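Enolase (alpha proteobacterium BAL199, PDB 3UGV) binds magnesium and probably catalyses abstraction of a proton beside a carboxylate, as in relatives of the mandelate racemase branch of the enolase superfamily. Local coordinates at residues F[84-89]-F[125-130]; F[95-100]-F[105-110]; F[193-198]-F[210-215]. One frame throughout, in Å; residues are numbered along the deposited sequence.

Interaction 1 (F[84-89]-F[125-130])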
ATOM      1  N   LYS F  84     -17.105 -18.832  38.463  1.00 41.99           N
ATOM      2  CA  LYS F  84     -16.730 -20.212  38.787  1.00 48.46           C
ATOM      3  C   LYS F  84     -15.530 -20.722  37.984  1.00 48.22           C
ATOM      4  O   LYS F  84     -15.035 -21.823  38.238  1.00 48.39           O
ATOM      5  CB  LYS F  84     -17.909 -21.163  38.599  1.00 53.64           C
ATOM      6  CG  LYS F  84     -19.066 -20.920  39.540  1.00 57.66           C
ATOM      7  CD  LYS F  84     -20.184 -21.894  39.242  1.00 65.00           C
ATOM      8  CE  LYS F  84     -20.445 -21.981  37.746  1.00 66.61           C
ATOM      9  NZ  LYS F  84     -21.642 -22.812  37.447  1.00 70.53           N
ATOM     10  N   TYR F  85     -15.076 -19.948  37.003  1.00 43.33           N
ATOM     11  CA  TYR F  85     -13.849 -20.301  36.305  1.00 44.45           C
ATOM     12  C   TYR F  85     -12.718 -19.416  36.815  1.00 46.19           C
ATOM     13  O   TYR F  85     -11.588 -19.877  36.997  1.00 44.00           O
ATOM     14  CB  TYR F  85     -13.976 -20.142  34.788  1.00 45.34           C
ATOM     15  CG  TYR F  85     -15.335 -20.443  34.185  1.00 46.20           C
ATOM     16  CD1 TYR F  85     -16.170 -21.430  34.709  1.00 43.06           C
ATOM     17  CD2 TYR F  85     -15.779 -19.727  33.079  1.00 43.06           C
ATOM     18  CE1 TYR F  85     -17.420 -21.683  34.140  1.00 44.36           C
ATOM     19  CE2 TYR F  85     -17.009 -19.968  32.507  1.00 35.15           C
ATOM     20  CZ  TYR F  85     -17.830 -20.940  33.031  1.00 41.78           C
ATOM     21  OH  TYR F  85     -19.059 -21.151  32.432  1.00 41.86           O
ATOM     22  N   LEU F  86     -13.040 -18.147  37.057  1.00 46.80           N
ATOM     23  CA  LEU F  86     -12.048 -17.135  37.424  1.00 42.73           C
ATOM     24  C   LEU F  86     -11.533 -17.280  38.850  1.00 47.55           C
ATOM     25  O   LEU F  86     -10.341 -17.101  39.092  1.00 47.14           O
ATOM     26  CB  LEU F  86     -12.593 -15.715  37.211  1.00 33.27           C
ATOM     27  CG  LEU F  86     -12.837 -15.345  35.747  1.00 33.42           C
ATOM     28  CD1 LEU F  86     -13.681 -14.074  35.631  1.00 24.11           C
ATOM     29  CD2 LEU F  86     -11.516 -15.230  34.987  1.00 32.20           C
ATOM     30  N   VAL F  87     -12.424 -17.582  39.792  1.00 44.37           N
ATOM     31  CA  VAL F  87     -11.999 -17.785  41.176  1.00 45.21           C
ATOM     32  C   VAL F  87     -10.956 -18.913  41.317  1.00 53.18           C
ATOM     33  O   VAL F  87      -9.901 -18.717  41.929  1.00 56.75           O
ATOM     34  CB  VAL F  87     -13.186 -18.045  42.104  1.00 45.09           C
ATOM     35  CG1 VAL F  87     -12.744 -18.873  43.305  1.00 49.50           C
ATOM     36  CG2 VAL F  87     -13.806 -16.728  42.537  1.00 37.51           C
ATOM     37  N   PRO F  88     -11.240 -20.097  40.748  1.00 46.97           N
ATOM     38  CA  PRO F  88     -10.211 -21.137  40.815  1.00 47.94           C
ATOM     39  C   PRO F  88      -8.944 -20.699  40.100  1.00 44.13           C
ATOM     40  O   PRO F  88      -7.855 -20.987  40.573  1.00 53.66           O
ATOM     41  CB  PRO F  88     -10.855 -22.317  40.082  1.00 50.18           C
ATOM     42  CG  PRO F  88     -12.318 -22.088  40.224  1.00 51.00           C
ATOM     43  CD  PRO F  88     -12.490 -20.597  40.156  1.00 50.46           C
ATOM     44  N   ALA F  89      -9.080 -20.009  38.976  1.00 43.38           N
ATOM     45  CA  ALA F  89      -7.905 -19.544  38.246  1.00 41.50           C
ATOM     46  C   ALA F  89      -7.059 -18.606  39.104  1.00 43.11           C
ATOM     47  O   ALA F  89      -5.831 -18.667  39.083  1.00 47.09           O
ATOM     48  CB  ALA F  89      -8.311 -18.858  36.958  1.00 29.57           C
ATOM     49  N   MET F 125      -6.228 -13.787  30.329  1.00 35.29           N
ATOM     50  CA  MET F 125      -5.908 -12.383  30.486  1.00 39.22           C
ATOM     51  C   MET F 125      -6.654 -11.793  31.692  1.00 43.35           C
ATOM     52  O   MET F 125      -6.089 -11.028  32.474  1.00 42.81           O
ATOM     53  CB  MET F 125      -6.275 -11.635  29.189  1.00 39.65           C
ATOM     54  CG  MET F 125      -6.008 -10.125  29.199  1.00 29.27           C
ATOM     55  SD  MET F 125      -4.311  -9.762  29.684  1.00 43.24           S
ATOM     56  CE  MET F 125      -3.754  -8.860  28.243  1.00 28.59           C
ATOM     57  N   ILE F 126      -7.921 -12.173  31.841  1.00 40.64           N
ATOM     58  CA  ILE F 126      -8.771 -11.637  32.900  1.00 39.23           C
ATOM     59  C   ILE F 126      -8.304 -11.999  34.318  1.00 35.05           C
ATOM     60  O   ILE F 126      -8.353 -11.162  35.227  1.00 33.65           O
ATOM     61  CB  ILE F 126     -10.241 -12.032  32.688  1.00 37.29           C
ATOM     62  CG1 ILE F 126     -10.744 -11.426  31.375  1.00 34.26           C
ATOM     63  CG2 ILE F 126     -11.094 -11.544  33.844  1.00 37.44           C
ATOM     64  CD1 ILE F 126     -12.201 -11.640  31.115  1.00 33.89           C
ATOM     65  N   ALA F 127      -7.843 -13.231  34.512  1.00 27.26           N
ATOM     66  CA  ALA F 127      -7.348 -13.625  35.821  1.00 31.47           C
ATOM     67  C   ALA F 127      -6.065 -12.866  36.118  1.00 38.71           C
ATOM     68  O   ALA F 127      -5.902 -12.315  37.211  1.00 40.45           O
ATOM     69  CB  ALA F 127      -7.110 -15.102  35.886  1.00 35.37           C
ATOM     70  N   ALA F 128      -5.168 -12.818  35.137  1.00 37.52           N
ATOM     71  CA  ALA F 128      -3.915 -12.075  35.287  1.00 35.26           C
ATOM     72  C   ALA F 128      -4.125 -10.580  35.539  1.00 31.45           C
ATOM     73  O   ALA F 128      -3.381  -9.988  36.303  1.00 33.81           O
ATOM     74  CB  ALA F 128      -3.012 -12.280  34.081  1.00 26.62           C
ATOM     75  N   SER F 129      -5.121  -9.977  34.888  1.00 30.34           N
ATOM     76  CA  SER F 129      -5.382  -8.540  35.037  1.00 29.19           C
ATOM     77  C   SER F 129      -5.836  -8.204  36.456  1.00 26.02           C
ATOM     78  O   SER F 129      -5.446  -7.184  37.021  1.00 31.93           O
ATOM     79  CB  SER F 129      -6.428  -8.066  34.023  1.00 26.10           C
ATOM     80  OG  SER F 129      -5.931  -8.109  32.697  1.00 29.70           O
ATOM     81  N   GLY F 130      -6.648  -9.084  37.031  1.00 33.00           N
ATOM     82  CA  GLY F 130      -7.113  -8.926  38.399  1.00 34.84           C
ATOM     83  C   GLY F 130      -5.987  -8.985  39.414  1.00 38.18           C
ATOM     84  O   GLY F 130      -5.979  -8.234  40.399  1.00 34.44           O
TER

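Interaction 2 (F[95-100]-F[105-110])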
ATOM      1  N   ASP F  95      -1.299 -19.960  44.443  1.00 53.97           N
ATOM      2  CA  ASP F  95      -0.409 -21.090  44.750  1.00 52.93           C
ATOM      3  C   ASP F  95       0.924 -20.947  44.027  1.00 49.59           C
ATOM      4  O   ASP F  95       1.989 -21.152  44.606  1.00 51.98           O
ATOM      5  CB  ASP F  95      -1.048 -22.427  44.358  1.00 55.80           C
ATOM      6  CG  ASP F  95      -2.225 -22.803  45.246  1.00 63.86           C
ATOM      7  OD1 ASP F  95      -2.327 -22.263  46.371  1.00 63.53           O
ATOM      8  OD2 ASP F  95      -3.046 -23.647  44.816  1.00 65.66           O
ATOM      9  N   MET F  96       0.849 -20.586  42.751  1.00 45.55           N
ATOM     10  CA  MET F  96       2.021 -20.476  41.896  1.00 46.59           C
ATOM     11  C   MET F  96       2.925 -19.302  42.285  1.00 43.98           C
ATOM     12  O   MET F  96       4.125 -19.308  41.993  1.00 44.70           O
ATOM     13  CB  MET F  96       1.577 -20.341  40.437  1.00 47.66           C
ATOM     14  CG  MET F  96       2.708 -20.360  39.425  1.00 60.63           C
ATOM     15  SD  MET F  96       2.352 -19.389  37.941  1.00 84.28           S
ATOM     16  CE  MET F  96       2.900 -17.770  38.464  1.00 72.97           C
ATOM     17  N   LEU F  97       2.349 -18.303  42.948  1.00 40.73           N
ATOM     18  CA  LEU F  97       3.062 -17.058  43.244  1.00 43.20           C
ATOM     19  C   LEU F  97       3.626 -16.986  44.662  1.00 45.24           C
ATOM     20  O   LEU F  97       4.495 -16.163  44.935  1.00 37.53           O
ATOM     21  CB  LEU F  97       2.162 -15.839  42.993  1.00 37.53           C
ATOM     22  CG  LEU F  97       1.891 -15.457  41.536  1.00 37.15           C
ATOM     23  CD1 LEU F  97       0.848 -14.348  41.442  1.00 29.39           C
ATOM     24  CD2 LEU F  97       3.181 -15.045  40.852  1.00 31.51           C
ATOM     25  N   ALA F  98       3.122 -17.833  45.558  1.00 48.27           N
ATOM     26  CA  ALA F  98       3.577 -17.834  46.951  1.00 48.00           C
ATOM     27  C   ALA F  98       5.099 -17.822  47.068  1.00 46.70           C
ATOM     28  O   ALA F  98       5.785 -18.614  46.422  1.00 54.45           O
ATOM     29  CB  ALA F  98       3.015 -19.029  47.689  1.00 45.52           C
ATOM     30  N   GLY F  99       5.618 -16.921  47.895  1.00 40.01           N
ATOM     31  CA  GLY F  99       7.042 -16.873  48.173  1.00 41.38           C
ATOM     32  C   GLY F  99       7.806 -15.952  47.245  1.00 45.44           C
ATOM     33  O   GLY F  99       8.976 -15.641  47.479  1.00 51.93           O
ATOM     34  N   GLN F 100       7.139 -15.498  46.194  1.00 43.63           N
ATOM     35  CA  GLN F 100       7.805 -14.714  45.161  1.00 45.40           C
ATOM     36  C   GLN F 100       7.732 -13.219  45.407  1.00 36.61           C
ATOM     37  O   GLN F 100       6.848 -12.734  46.107  1.00 36.37           O
ATOM     38  CB  GLN F 100       7.244 -15.061  43.785  1.00 47.30           C
ATOM     39  CG  GLN F 100       8.222 -15.859  42.947  1.00 66.00           C
ATOM     40  CD  GLN F 100       7.585 -17.073  42.307  1.00 74.53           C
ATOM     41  OE1 GLN F 100       7.283 -17.072  41.110  1.00 77.19           O
ATOM     42  NE2 GLN F 100       7.380 -18.121  43.100  1.00 74.55           N
ATOM     43  N   ALA F 105       5.416  -6.267  37.296  1.00 35.10           N
ATOM     44  CA  ALA F 105       5.904  -6.597  35.968  1.00 32.02           C
ATOM     45  C   ALA F 105       6.394  -8.038  35.844  1.00 37.65           C
ATOM     46  O   ALA F 105       6.141  -8.697  34.835  1.00 43.65           O
ATOM     47  CB  ALA F 105       6.981  -5.626  35.557  1.00 26.01           C
ATOM     48  N   GLU F 106       7.092  -8.530  36.861  1.00 35.45           N
ATOM     49  CA  GLU F 106       7.563  -9.907  36.824  1.00 38.35           C
ATOM     50  C   GLU F 106       6.376 -10.852  36.899  1.00 41.72           C
ATOM     51  O   GLU F 106       6.340 -11.882  36.232  1.00 40.25           O
ATOM     52  CB  GLU F 106       8.562 -10.176  37.953  1.00 41.44           C
ATOM     53  CG  GLU F 106       9.810  -9.302  37.844  1.00 58.30           C
ATOM     54  CD  GLU F 106      10.926  -9.693  38.799  1.00 70.21           C
ATOM     55  OE1 GLU F 106      10.753 -10.652  39.588  1.00 71.23           O
ATOM     56  OE2 GLU F 106      11.987  -9.027  38.752  1.00 74.20           O
ATOM     57  N   ILE F 107       5.392 -10.472  37.701  1.00 43.85           N
ATOM     58  CA  ILE F 107       4.214 -11.292  37.909  1.00 37.85           C
ATOM     59  C   ILE F 107       3.305 -11.328  36.679  1.00 33.64           C
ATOM     60  O   ILE F 107       2.750 -12.368  36.345  1.00 37.36           O
ATOM     61  CB  ILE F 107       3.427 -10.794  39.121  1.00 34.75           C
ATOM     62  CG1 ILE F 107       4.222 -11.056  40.402  1.00 33.96           C
ATOM     63  CG2 ILE F 107       2.067 -11.447  39.173  1.00 33.71           C
ATOM     64  CD1 ILE F 107       3.485 -10.676  41.685  1.00 36.16           C
ATOM     65  N   TYR F 108       3.156 -10.192  36.013  1.00 36.10           N
ATOM     66  CA  TYR F 108       2.343 -10.113  34.805  1.00 37.66           C
ATOM     67  C   TYR F 108       2.913 -11.083  33.772  1.00 39.37           C
ATOM     68  O   TYR F 108       2.173 -11.816  33.127  1.00 35.33           O
ATOM     69  CB  TYR F 108       2.326  -8.673  34.277  1.00 48.65           C
ATOM     70  CG  TYR F 108       1.520  -8.420  33.009  1.00 61.80           C
ATOM     71  CD1 TYR F 108       0.134  -8.557  32.995  1.00 64.96           C
ATOM     72  CD2 TYR F 108       2.144  -7.996  31.840  1.00 68.03           C
ATOM     73  CE1 TYR F 108      -0.603  -8.307  31.841  1.00 67.56           C
ATOM     74  CE2 TYR F 108       1.417  -7.743  30.684  1.00 72.31           C
ATOM     75  CZ  TYR F 108       0.045  -7.899  30.688  1.00 74.29           C
ATOM     76  OH  TYR F 108      -0.678  -7.646  29.534  1.00 78.64           O
ATOM     77  N   ASP F 109       4.235 -11.118  33.639  1.00 41.63           N
ATOM     78  CA  ASP F 109       4.855 -12.071  32.727  1.00 40.97           C
ATOM     79  C   ASP F 109       4.649 -13.531  33.157  1.00 44.00           C
ATOM     80  O   ASP F 109       4.271 -14.367  32.337  1.00 42.81           O
ATOM     81  CB  ASP F 109       6.335 -11.770  32.536  1.00 46.65           C
ATOM     82  CG  ASP F 109       7.040 -12.839  31.725  1.00 63.05           C
ATOM     83  OD1 ASP F 109       6.914 -12.804  30.477  1.00 67.69           O
ATOM     84  OD2 ASP F 109       7.714 -13.710  32.332  1.00 60.16           O
ATOM     85  N   LYS F 110       4.878 -13.829  34.437  1.00 43.51           N
ATOM     86  CA  LYS F 110       4.717 -15.195  34.965  1.00 48.20           C
ATOM     87  C   LYS F 110       3.280 -15.731  34.898  1.00 46.67           C
ATOM     88  O   LYS F 110       3.073 -16.898  34.579  1.00 46.16           O
ATOM     89  CB  LYS F 110       5.232 -15.297  36.409  1.00 49.42           C
ATOM     90  CG  LYS F 110       6.714 -14.947  36.598  1.00 53.60           C
ATOM     91  CD  LYS F 110       7.103 -14.934  38.081  1.00 57.54           C
ATOM     92  CE  LYS F 110       8.572 -14.577  38.268  1.00 64.19           C
ATOM     93  NZ  LYS F 110       8.989 -14.682  39.697  1.00 67.55           N
TER

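Interaction 3 (F[193-198]-F[210-215])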
ATOM      1  N   LEU F 193     -22.824  12.045  28.776  1.00 22.14           N
ATOM      2  CA  LEU F 193     -23.665  10.929  29.199  1.00 23.45           C
ATOM      3  C   LEU F 193     -23.457   9.838  28.162  1.00 24.22           C
ATOM      4  O   LEU F 193     -23.349  10.145  26.981  1.00 17.36           O
ATOM      5  CB  LEU F 193     -25.144  11.352  29.176  1.00 15.98           C
ATOM      6  CG  LEU F 193     -25.559  12.493  30.105  1.00 21.98           C
ATOM      7  CD1 LEU F 193     -27.001  12.871  29.866  1.00 21.89           C
ATOM      8  CD2 LEU F 193     -25.366  12.080  31.556  1.00 23.93           C
ATOM      9  N   LYS F 194     -23.396   8.578  28.573  1.00 26.90           N
ATOM     10  CA  LYS F 194     -23.464   7.502  27.589  1.00 17.51           C
ATOM     11  C   LYS F 194     -24.909   7.150  27.264  1.00 26.23           C
ATOM     12  O   LYS F 194     -25.702   6.847  28.150  1.00 27.92           O
ATOM     13  CB  LYS F 194     -22.721   6.246  28.042  1.00 24.23           C
ATOM     14  CG  LYS F 194     -22.868   5.103  27.025  1.00 21.68           C
ATOM     15  CD  LYS F 194     -21.764   4.101  27.151  1.00 29.49           C
ATOM     16  CE  LYS F 194     -20.500   4.618  26.512  1.00 29.22           C
ATOM     17  NZ  LYS F 194     -19.358   3.757  26.905  1.00 27.90           N
ATOM     18  N   LEU F 195     -25.234   7.162  25.978  1.00 27.64           N
ATOM     19  CA  LEU F 195     -26.572   6.846  25.515  1.00 27.64           C
ATOM     20  C   LEU F 195     -26.541   5.528  24.721  1.00 30.14           C
ATOM     21  O   LEU F 195     -25.801   5.402  23.746  1.00 24.54           O
ATOM     22  CB  LEU F 195     -27.092   7.999  24.646  1.00 22.16           C
ATOM     23  CG  LEU F 195     -28.451   7.822  23.989  1.00 25.03           C
ATOM     24  CD1 LEU F 195     -29.500   7.743  25.067  1.00 29.98           C
ATOM     25  CD2 LEU F 195     -28.744   8.951  23.025  1.00 29.12           C
ATOM     26  N   ARG F 196     -27.328   4.538  25.139  1.00 21.16           N
ATOM     27  CA  ARG F 196     -27.345   3.274  24.409  1.00 16.79           C
ATOM     28  C   ARG F 196     -28.333   3.321  23.246  1.00 22.81           C
ATOM     29  O   ARG F 196     -29.425   3.886  23.355  1.00 24.70           O
ATOM     30  CB  ARG F 196     -27.654   2.092  25.328  1.00 16.87           C
ATOM     31  CG  ARG F 196     -26.453   1.563  26.110  1.00 23.87           C
ATOM     32  CD  ARG F 196     -26.120   2.377  27.367  1.00 20.90           C
ATOM     33  NE  ARG F 196     -24.896   1.886  28.008  1.00 27.75           N
ATOM     34  CZ  ARG F 196     -24.513   2.188  29.249  1.00 31.78           C
ATOM     35  NH1 ARG F 196     -25.268   2.986  29.994  1.00 26.35           N
ATOM     36  NH2 ARG F 196     -23.378   1.690  29.753  1.00 21.11           N
ATOM     37  N   MET F 197     -27.931   2.737  22.125  1.00 16.93           N
ATOM     38  CA  MET F 197     -28.786   2.663  20.945  1.00 20.70           C
ATOM     39  C   MET F 197     -28.876   1.222  20.434  1.00 25.65           C
ATOM     40  O   MET F 197     -28.104   0.346  20.841  1.00 28.47           O
ATOM     41  CB  MET F 197     -28.265   3.576  19.834  1.00 21.08           C
ATOM     42  CG  MET F 197     -28.453   5.087  20.109  1.00 28.29           C
ATOM     43  SD  MET F 197     -28.373   6.061  18.574  1.00 29.55           S
ATOM     44  CE  MET F 197     -28.706   7.715  19.169  1.00 29.42           C
ATOM     45  N   GLY F 198     -29.826   0.984  19.544  1.00 21.92           N
ATOM     46  CA  GLY F 198     -30.030  -0.340  18.997  1.00 26.65           C
ATOM     47  C   GLY F 198     -31.462  -0.831  19.124  1.00 32.86           C
ATOM     48  O   GLY F 198     -31.703  -2.033  19.189  1.00 28.91           O
ATOM     49  N   GLU F 210     -32.762  13.056  20.553  1.00 27.06           N
ATOM     50  CA  GLU F 210     -33.379  14.388  20.507  1.00 23.76           C
ATOM     51  C   GLU F 210     -34.065  14.703  21.827  1.00 23.63           C
ATOM     52  O   GLU F 210     -33.956  15.809  22.325  1.00 23.89           O
ATOM     53  CB  GLU F 210     -34.372  14.510  19.345  1.00 27.06           C
ATOM     54  CG  GLU F 210     -33.772  14.278  17.941  1.00 39.75           C
ATOM     55  CD  GLU F 210     -32.817  15.389  17.484  1.00 61.46           C
ATOM     56  OE1 GLU F 210     -32.466  16.268  18.306  1.00 67.37           O
ATOM     57  OE2 GLU F 210     -32.419  15.385  16.292  1.00 69.70           O
ATOM     58  N   ALA F 211     -34.743  13.716  22.408  1.00 23.86           N
ATOM     59  CA  ALA F 211     -35.424  13.907  23.691  1.00 28.65           C
ATOM     60  C   ALA F 211     -34.440  14.175  24.836  1.00 30.46           C
ATOM     61  O   ALA F 211     -34.688  15.015  25.708  1.00 31.77           O
ATOM     62  CB  ALA F 211     -36.297  12.702  24.009  1.00 20.27           C
ATOM     63  N   VAL F 212     -33.321  13.457  24.833  1.00 24.80           N
ATOM     64  CA  VAL F 212     -32.293  13.664  25.845  1.00 19.28           C
ATOM     65  C   VAL F 212     -31.728  15.084  25.772  1.00 18.30           C
ATOM     66  O   VAL F 212     -31.600  15.771  26.778  1.00 23.47           O
ATOM     67  CB  VAL F 212     -31.138  12.636  25.707  1.00 21.27           C
ATOM     68  CG1 VAL F 212     -29.937  13.093  26.498  1.00 12.60           C
ATOM     69  CG2 VAL F 212     -31.586  11.245  26.152  1.00 16.57           C
ATOM     70  N   TRP F 213     -31.390  15.518  24.569  1.00 20.80           N
ATOM     71  CA  TRP F 213     -30.850  16.851  24.370  1.00 17.61           C
ATOM     72  C   TRP F 213     -31.879  17.946  24.671  1.00 26.69           C
ATOM     73  O   TRP F 213     -31.517  19.003  25.159  1.00 26.88           O
ATOM     74  CB  TRP F 213     -30.321  16.990  22.943  1.00 13.73           C
ATOM     75  CG  TRP F 213     -28.864  16.630  22.804  1.00 21.34           C
ATOM     76  CD1 TRP F 213     -27.886  16.793  23.744  1.00 21.92           C
ATOM     77  CD2 TRP F 213     -28.221  16.049  21.656  1.00 26.16           C
ATOM     78  NE1 TRP F 213     -26.676  16.358  23.253  1.00 22.77           N
ATOM     79  CE2 TRP F 213     -26.853  15.904  21.972  1.00 29.27           C
ATOM     80  CE3 TRP F 213     -28.666  15.650  20.390  1.00 27.72           C
ATOM     81  CZ2 TRP F 213     -25.927  15.374  21.068  1.00 31.03           C
ATOM     82  CZ3 TRP F 213     -27.745  15.128  19.492  1.00 26.89           C
ATOM     83  CH2 TRP F 213     -26.392  14.991  19.839  1.00 26.69           C
ATOM     84  N   ASP F 214     -33.154  17.705  24.375  1.00 26.73           N
ATOM     85  CA  ASP F 214     -34.191  18.670  24.730  1.00 29.49           C
ATOM     86  C   ASP F 214     -34.226  18.822  26.250  1.00 30.69           C
ATOM     87  O   ASP F 214     -34.541  19.895  26.779  1.00 28.62           O
ATOM     88  CB  ASP F 214     -35.575  18.248  24.200  1.00 28.72           C
ATOM     89  CG  ASP F 214     -35.704  18.381  22.663  1.00 47.32           C
ATOM     90  OD1 ASP F 214     -34.871  19.090  22.035  1.00 46.15           O
ATOM     91  OD2 ASP F 214     -36.648  17.774  22.088  1.00 48.27           O
ATOM     92  N   ALA F 215     -33.878  17.745  26.946  1.00 25.12           N
ATOM     93  CA  ALA F 215     -33.906  17.726  28.407  1.00 19.58           C
ATOM     94  C   ALA F 215     -32.650  18.267  29.099  1.00 28.66           C
ATOM     95  O   ALA F 215     -32.754  18.858  30.176  1.00 37.01           O
ATOM     96  CB  ALA F 215     -34.186  16.310  28.894  1.00 37.52           C
TER

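Interaction 1 (F[84-89]-F[125-130])
L86 of helix 83-97 meets I126 and A127 of helix 123-142 through the fork at the end of its side chain, and one turn further on A89 adds a methyl-to-methyl touch. The CB of L86 already points toward the other helix. CG is turned anti to the carbonyl carbon and beside the backbone N (chi1 -67°), which carries both branches on toward I126 and A127. Of these branches, L86 CD1 reaches the branch methyl I126 CG2 at 4.0 Å. L86 CD2 lies 3.9 Å from the same I126 CG2 and also comes against the CB of I126, so the fork closes on one methyl group. The same methyl, L86 CD2, also stands 4.2 Å from A127 N. Next to this, A89 CB and A127 CB meet at 4.1 Å; neither residue has more than a methyl group to offer, and the backbones come close here, with the CA atoms of L86 and A127 6.1 Å apart. P88 kinks the helix just before A89. Beyond the pair, A127 also packs on L90 and M93, and L86 on P77 and L123. A second subunit covers the outer flank: its Y85 packs on A89 and its V118 on I126. The segment axes approach to 9.6 Å and cross at -53°, a geometry consistent with ridges-into-grooves packing of helices, here in the helical part of the N-terminal capping domain of the enolase superfamily, beside a subunit interface.

Interaction 2 (F[95-100]-F[105-110])
K110 gives up the most surface in this contact, followed by L97 and I107; K110 forms the polar, more exposed side, and L97 with I107 the buried apolar side. The K110 chain runs out extended beyond CG and is used along its length. At its base K110 CB takes the methyl M96 CE at 4.0 Å; at its end K110 NZ donates a long hydrogen bond of 3.3 Å to Q100 OE1. The ammonium approaches that oxygen from the side, at a C=O...N angle of 107° and tilted 18° from the carbonyl plane. With an alanine in place of Q100, K110 NZ would probably lose this acceptor and the lysine end would be left freer to swing. On the buried side, L97 CD1 lies 3.9 Å from I107 CG2, while L97 CD2 touches both I107 CG2 and CG1; I107 then continues onto V131 and V135 of helix 123-142. A type II turn from L97 to Q100, with G99 at its third position, ends helix 83-97 and brings the amide round to face the lysine. The chemistry implies a joint of two comparable halves: leucine-isoleucine packing inside, and a K110-Q100 contact at the partly exposed side whose single bond is charge-assisted.

Interaction 3 (F[193-198]-F[210-215])
Two flat groups lie near the aliphatic touch of V212 with L193 and L195 without entering it. On the strand, the guanidinium of R196 has K194 CD on one face, 3.6 Å above the plane and offset toward the rim; its NH1 donates to the carbonyls of S163 and G165, and W167 adds a cation-pi contact. On the helix, the indole of W213 stays clear of 193-198 and turns to the neighbouring strand 221-225, packing on L222, with NE1 bonded to T220 O. V212 spreads its two methyls over two strand residues: V212 CG2 meets L195 CD1 at 4.2 Å, and V212 CG1 comes within 4.5 Å of L193 CD1. L195 gets there with CG anti to its own backbone N (chi1 176°), its branch carried out toward the helix. Strand 192-196, helix 202-216 and strand 221-225 form a beta-alpha-beta unit of the barrel domain, and the alternation of the strand sorts its side chains: L193 and L195 face the helix layer, while K194 and R196 point the other way. K194 NZ thereby forms salt bridges with E347 and with the magnesium ligand E251, and K194 probably corresponds to the first lysine of the K-x-K motif of mandelate racemase relatives, with R196 in the place of the second. V174 of helix 171-183 packs against both L195 and V212, and L222 also touches V212.

Interactions 1 and 2 both draw on helix 83-97, which meets helix 123-142 near its start and helix 104-114 at its end. They lie in the N-terminal domain and touch directly, M125 CE packing 3.6 Å from Y108 OH. Interaction 1 is buried and wholly apolar, closed over by another subunit, whereas interaction 2, farther from the chain centre, is partly exposed and mixes aliphatic packing with a lysine-amide bond. Interaction 3 lies in the barrel domain on the opposite side of the chain's centre, its nearest atoms about 17 Å from interaction 1 and about 22 Å from interaction 2. It too is buried and apolar, but pairs strand with helix.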